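Local structure of D-alanine--D-alanine ligase (Coxiella burnetii, 3TQT) at residues A[185-190]-A[214-219]; A[48-53]-A[74-79]. The protein joins two D-alanines into D-alanyl-D-alanine at the cost of ATP, with magnesium or manganese as cofactor, supplying a building block of the bacterial cell wall. One frame throughout, in Å; residues are numbered along the deposited sequence.

Contacts 1 and 2 sit in different parts of the chain, their centres about 31 Å apart and their nearest atoms about 16 Å apart, and they share no strand. Contact 2 (48-53 with 74-79) pairs two strands of the mixed sheet in the N-terminal region; contact 1 (185-190 with 214-219) lies in the ATP-grasp region, where a strand end and a loop meet. Both are largely buried, though contact 2 has an outer margin at Arg74 and Pro75. Their chemistry differs accordingly: backbone bonds and apolar packing hold contact 2, whereas contact 1 adds to such packing a buried aspartate carboxylate that takes two bonds from one serine. Each also reaches the second subunit.

Contact 1: residues A[185-190]-A[214-219]; sequences VKAVSL and RYDDRL
Ser189 and Asp216 carry the polar part of this contact. The carboxylate oxygen OD2 of Asp216 accepts two bonds from the same residue: Ser189 N at 2.9 Å, coming nearly along the C-O axis, and Ser189 OG at 2.7 Å, on the syn side and 30° out of the carboxylate plane. With chi1 near 70°, the serine hydroxyl lies between its own backbone N and carbonyl carbon, and this brings it round to the oxygen that its amide already holds. A short acidic side chain suits a loop facing such a pair of donors, and the two bonds should restrain its rotation.

The backbone adds one nearly straight bond, from Val188 N to Arg218 O at 3.2 Å, next to the antiparallel, non-hydrogen-bonded pair of Ala187 and Leu219. The small Ala187 fits here, its CB 3.6 Å from Asp216 CB.

Van der Waals packing makes up the rest. Val188 CG2 lies over one face of the Arg218 guanidinium, 3.8 Å above its plane and towards its rim, while NH2 of that group forms salt bridges with Glu140 and Asp142. Leu190 crosses Tyr215 at about a right angle, CD1 touching the tyrosine CB at 3.6 Å, and Val185 CG1 meets Leu219 CD2 at 3.8 Å beside helix 202-212.

The arrangement closes the end of a pair of central strands in the four-stranded antiparallel sheet of the ATP-grasp fold, within a region predicted to bind ATP.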
# COMPACT_ATOMS: atom_id res chain seq x y z
N VAL A 185 -15.41 15.35 -12.42
CA VAL A 185 -15.69 14.50 -11.27
C VAL A 185 -15.11 13.14 -11.59
O VAL A 185 -15.55 12.48 -12.52
CB VAL A 185 -17.21 14.42 -10.99
CG1 VAL A 185 -17.49 13.48 -9.81
CG2 VAL A 185 -17.76 15.83 -10.71
N LYS A 186 -14.11 12.73 -10.80
CA LYS A 186 -13.25 11.59 -11.10
C LYS A 186 -13.24 10.60 -9.93
O LYS A 186 -13.11 11.00 -8.79
CB LYS A 186 -11.80 12.06 -11.23
CG LYS A 186 -11.41 12.81 -12.48
CD LYS A 186 -9.89 13.03 -12.45
CE LYS A 186 -9.33 13.49 -13.79
NZ LYS A 186 -9.85 14.82 -14.21
N ALA A 187 -13.30 9.30 -10.23
CA ALA A 187 -12.96 8.32 -9.20
C ALA A 187 -11.51 8.57 -8.77
O ALA A 187 -10.65 8.89 -9.60
CB ALA A 187 -13.12 6.91 -9.73
N VAL A 188 -11.23 8.44 -7.48
CA VAL A 188 -9.84 8.63 -7.02
C VAL A 188 -8.91 7.54 -7.55
O VAL A 188 -7.74 7.79 -7.80
CB VAL A 188 -9.71 8.68 -5.48
CG1 VAL A 188 -10.43 9.90 -4.91
CG2 VAL A 188 -10.20 7.38 -4.86
N SER A 189 -9.44 6.34 -7.75
CA SER A 189 -8.55 5.22 -7.99
C SER A 189 -8.91 4.40 -9.22
O SER A 189 -8.44 3.28 -9.37
CB SER A 189 -8.54 4.30 -6.77
OG SER A 189 -9.78 3.63 -6.65
N LEU A 190 -9.74 4.95 -10.10
CA LEU A 190 -10.11 4.24 -11.32
C LEU A 190 -9.77 5.08 -12.55
O LEU A 190 -10.05 6.28 -12.58
CB LEU A 190 -11.60 3.91 -11.32
CG LEU A 190 -12.10 3.14 -10.10
CD1 LEU A 190 -13.62 2.96 -10.17
CD2 LEU A 190 -11.39 1.80 -9.99
N ARG A 214 -20.95 5.14 -7.63
CA ARG A 214 -21.33 3.77 -7.96
C ARG A 214 -20.10 2.92 -8.29
O ARG A 214 -20.17 1.70 -8.31
CB ARG A 214 -22.30 3.74 -9.15
CG ARG A 214 -23.65 4.41 -8.87
CD ARG A 214 -24.48 4.54 -10.15
NE ARG A 214 -24.70 3.27 -10.84
CZ ARG A 214 -25.70 2.43 -10.57
NH1 ARG A 214 -26.58 2.73 -9.63
NH2 ARG A 214 -25.83 1.30 -11.25
N TYR A 215 -18.96 3.57 -8.54
CA TYR A 215 -17.75 2.87 -8.98
C TYR A 215 -16.62 2.86 -7.96
O TYR A 215 -15.83 1.92 -7.91
CB TYR A 215 -17.21 3.54 -10.24
CG TYR A 215 -18.25 3.72 -11.31
CD1 TYR A 215 -19.25 2.79 -11.48
CD2 TYR A 215 -18.22 4.82 -12.15
CE1 TYR A 215 -20.21 2.94 -12.45
CE2 TYR A 215 -19.18 4.99 -13.12
CZ TYR A 215 -20.17 4.04 -13.27
OH TYR A 215 -21.12 4.19 -14.25
N ASP A 216 -16.52 3.92 -7.18
CA ASP A 216 -15.39 4.08 -6.26
C ASP A 216 -15.94 4.65 -4.97
O ASP A 216 -16.99 5.30 -4.95
CB ASP A 216 -14.35 5.03 -6.88
CG ASP A 216 -12.95 4.81 -6.32
OD1 ASP A 216 -12.84 4.27 -5.21
OD2 ASP A 216 -11.97 5.19 -7.00
N ASP A 217 -15.26 4.42 -3.86
CA ASP A 217 -15.80 4.89 -2.59
C ASP A 217 -15.26 6.26 -2.22
O ASP A 217 -15.50 6.78 -1.14
CB ASP A 217 -15.57 3.88 -1.46
CG ASP A 217 -14.10 3.58 -1.23
OD1 ASP A 217 -13.23 4.22 -1.87
OD2 ASP A 217 -13.80 2.71 -0.38
N ARG A 218 -14.52 6.86 -3.13
CA ARG A 218 -14.06 8.22 -2.91
C ARG A 218 -13.83 8.85 -4.25
O ARG A 218 -13.43 8.18 -5.20
CB ARG A 218 -12.77 8.22 -2.08
CG ARG A 218 -12.48 9.53 -1.38
CD ARG A 218 -11.31 9.36 -0.37
NE ARG A 218 -10.02 9.24 -1.05
CZ ARG A 218 -9.29 8.13 -1.07
NH1 ARG A 218 -9.70 7.03 -0.44
NH2 ARG A 218 -8.13 8.13 -1.71
N LEU A 219 -14.11 10.13 -4.36
CA LEU A 219 -13.89 10.78 -5.63
C LEU A 219 -13.16 12.08 -5.41
O LEU A 219 -13.00 12.55 -4.28
CB LEU A 219 -15.22 11.02 -6.36
CG LEU A 219 -16.25 11.96 -5.76
CD1 LEU A 219 -15.86 13.43 -5.96
CD2 LEU A 219 -17.61 11.69 -6.42

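Contact 2: residues A[48-53]-A[74-79]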
# COMPACT_ATOMS: atom_id res chain seq x y z
N GLY A 48 -9.82 -14.23 -11.41
CA GLY A 48 -8.68 -14.23 -10.50
C GLY A 48 -7.93 -15.54 -10.40
O GLY A 48 -7.17 -15.74 -9.46
N ARG A 49 -8.16 -16.44 -11.34
CA ARG A 49 -7.39 -17.68 -11.40
C ARG A 49 -6.04 -17.45 -12.07
O ARG A 49 -5.95 -16.71 -13.05
CB ARG A 49 -8.16 -18.76 -12.15
CG ARG A 49 -9.32 -19.32 -11.35
CD ARG A 49 -10.14 -20.31 -12.18
NE ARG A 49 -10.88 -19.62 -13.24
CZ ARG A 49 -11.86 -20.16 -13.94
NH1 ARG A 49 -12.24 -21.41 -13.70
NH2 ARG A 49 -12.47 -19.45 -14.87
N TRP A 50 -5.00 -18.08 -11.55
CA TRP A 50 -3.65 -17.91 -12.09
C TRP A 50 -3.21 -19.08 -12.94
O TRP A 50 -3.43 -20.24 -12.59
CB TRP A 50 -2.63 -17.75 -10.96
CG TRP A 50 -2.72 -16.47 -10.21
CD1 TRP A 50 -3.85 -15.80 -9.86
CD2 TRP A 50 -1.61 -15.71 -9.70
NE1 TRP A 50 -3.51 -14.66 -9.16
CE2 TRP A 50 -2.15 -14.59 -9.05
CE3 TRP A 50 -0.23 -15.88 -9.73
CZ2 TRP A 50 -1.34 -13.61 -8.44
CZ3 TRP A 50 0.57 -14.92 -9.12
CH2 TRP A 50 0.01 -13.80 -8.49
N TYR A 51 -2.55 -18.77 -14.04
CA TYR A 51 -2.03 -19.78 -14.94
C TYR A 51 -0.60 -19.41 -15.29
O TYR A 51 -0.26 -18.24 -15.39
CB TYR A 51 -2.87 -19.86 -16.21
CG TYR A 51 -4.35 -20.12 -15.98
CD1 TYR A 51 -4.84 -21.42 -15.97
CD2 TYR A 51 -5.24 -19.07 -15.80
CE1 TYR A 51 -6.18 -21.67 -15.77
CE2 TYR A 51 -6.60 -19.32 -15.61
CZ TYR A 51 -7.06 -20.62 -15.60
OH TYR A 51 -8.39 -20.87 -15.40
N LEU A 52 0.24 -20.42 -15.46
CA LEU A 52 1.59 -20.16 -15.90
C LEU A 52 1.82 -20.65 -17.32
O LEU A 52 1.48 -21.78 -17.65
CB LEU A 52 2.59 -20.82 -14.96
CG LEU A 52 4.06 -20.49 -15.21
CD1 LEU A 52 4.80 -20.49 -13.86
CD2 LEU A 52 4.69 -21.47 -16.16
N ILE A 53 2.41 -19.79 -18.14
CA ILE A 53 2.79 -20.15 -19.50
C ILE A 53 4.31 -20.12 -19.57
O ILE A 53 4.93 -19.07 -19.42
CB ILE A 53 2.21 -19.12 -20.49
CG1 ILE A 53 0.68 -19.11 -20.38
CG2 ILE A 53 2.66 -19.41 -21.90
CD1 ILE A 53 0.03 -17.80 -20.83
N ARG A 74 -0.83 -23.42 -17.63
CA ARG A 74 -1.01 -24.34 -16.51
C ARG A 74 -1.54 -23.63 -15.28
O ARG A 74 -0.95 -22.66 -14.81
CB ARG A 74 0.33 -25.01 -16.16
CG ARG A 74 1.11 -25.60 -17.34
CD ARG A 74 2.61 -25.61 -17.04
NE ARG A 74 3.32 -26.77 -17.57
CZ ARG A 74 4.15 -26.73 -18.60
NH1 ARG A 74 4.40 -25.59 -19.22
NH2 ARG A 74 4.76 -27.84 -19.02
N PRO A 75 -2.65 -24.14 -14.73
CA PRO A 75 -3.18 -23.63 -13.46
C PRO A 75 -2.11 -23.71 -12.37
O PRO A 75 -1.47 -24.74 -12.17
CB PRO A 75 -4.33 -24.60 -13.15
CG PRO A 75 -4.77 -25.08 -14.49
CD PRO A 75 -3.52 -25.18 -15.31
N ILE A 76 -1.89 -22.60 -11.67
CA ILE A 76 -0.89 -22.60 -10.62
C ILE A 76 -1.43 -21.95 -9.37
O ILE A 76 -2.41 -21.20 -9.39
CB ILE A 76 0.38 -21.85 -11.02
CG1 ILE A 76 0.04 -20.45 -11.53
CG2 ILE A 76 1.20 -22.67 -12.03
CD1 ILE A 76 1.20 -19.45 -11.38
N THR A 77 -0.79 -22.28 -8.26
CA THR A 77 -0.94 -21.46 -7.08
C THR A 77 0.46 -21.07 -6.64
O THR A 77 1.40 -21.17 -7.41
CB THR A 77 -1.73 -22.15 -5.98
OG1 THR A 77 -1.91 -21.23 -4.90
CG2 THR A 77 -1.02 -23.41 -5.50
N ILE A 78 0.60 -20.60 -5.41
CA ILE A 78 1.90 -20.12 -4.98
C ILE A 78 2.43 -21.00 -3.86
O ILE A 78 1.68 -21.69 -3.19
CB ILE A 78 1.86 -18.63 -4.55
CG1 ILE A 78 0.90 -18.43 -3.38
CG2 ILE A 78 1.46 -17.74 -5.72
CD1 ILE A 78 0.75 -16.99 -2.98
N ALA A 79 3.73 -20.97 -3.67
CA ALA A 79 4.35 -21.74 -2.63
C ALA A 79 4.99 -20.79 -1.63
O ALA A 79 6.10 -20.31 -1.84
CB ALA A 79 5.39 -22.66 -3.22
O HOH W 1 -5.19 -20.58 -9.92
O HOH W 2 2.91 -23.59 -19.33
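Strands 50-53 and 74-78 pair antiparallel but strongly twisted, their short axes at 117°, with Tyr51 opposite Pro75 in a non-hydrogen-bonded pair and Leu52 opposite Arg74 in a hydrogen-bonded one. Leu52 N donates to Arg74 O at 2.6 Å, and Arg74 N returns a bond to Leu52 O at 2.8 Å. Further along, Ile76 N reaches Trp50 O at 3.0 Å, the donor standing 38° above the carbonyl plane. Beyond this bond a water takes over, accepting from Trp50 N and donating to Ile76 O, so that it bridges the strands where they diverge. At its non-hydrogen-bonded site the missing N-H of Pro75 costs no bond to strand 50-53, and its backbone bonds on the other side, with Leu90.

Among the side chains, Ile76 fills the angle between Trp50 and Leu52. Its chi1 of 52° sets CG1 between the backbone N and carbonyl carbon, 3.8 Å from Trp50 CB, while CG2 packs on Leu52 CB at 3.7 Å. CD1 continues to the edge of the indole, near the ring plane. A branched side chain suits this place, since CG2 lies against Leu52 and CG1 against Trp50, with the CD1 end spanning both; Ile42 and Trp87 of the adjoining strands also touch it. The Tyr51 ring crosses Pro75 obliquely, CE1 lying 3.9 Å from the proline CG. The aliphatic part of Arg74 runs past Leu52 O, and its NH1 makes a salt bridge with Asp54.

The indole of Trp50 stacks with Phe80 of the second subunit; Thr77 OG1 is hydrogen-bonded to Ile78 O of that subunit, and Ile78 O to Thr77 OG1 there. The contact is thus a twisted antiparallel strand pair in the mixed sheet of the N-terminal domain, joined through two helices and lying at the dimer interface.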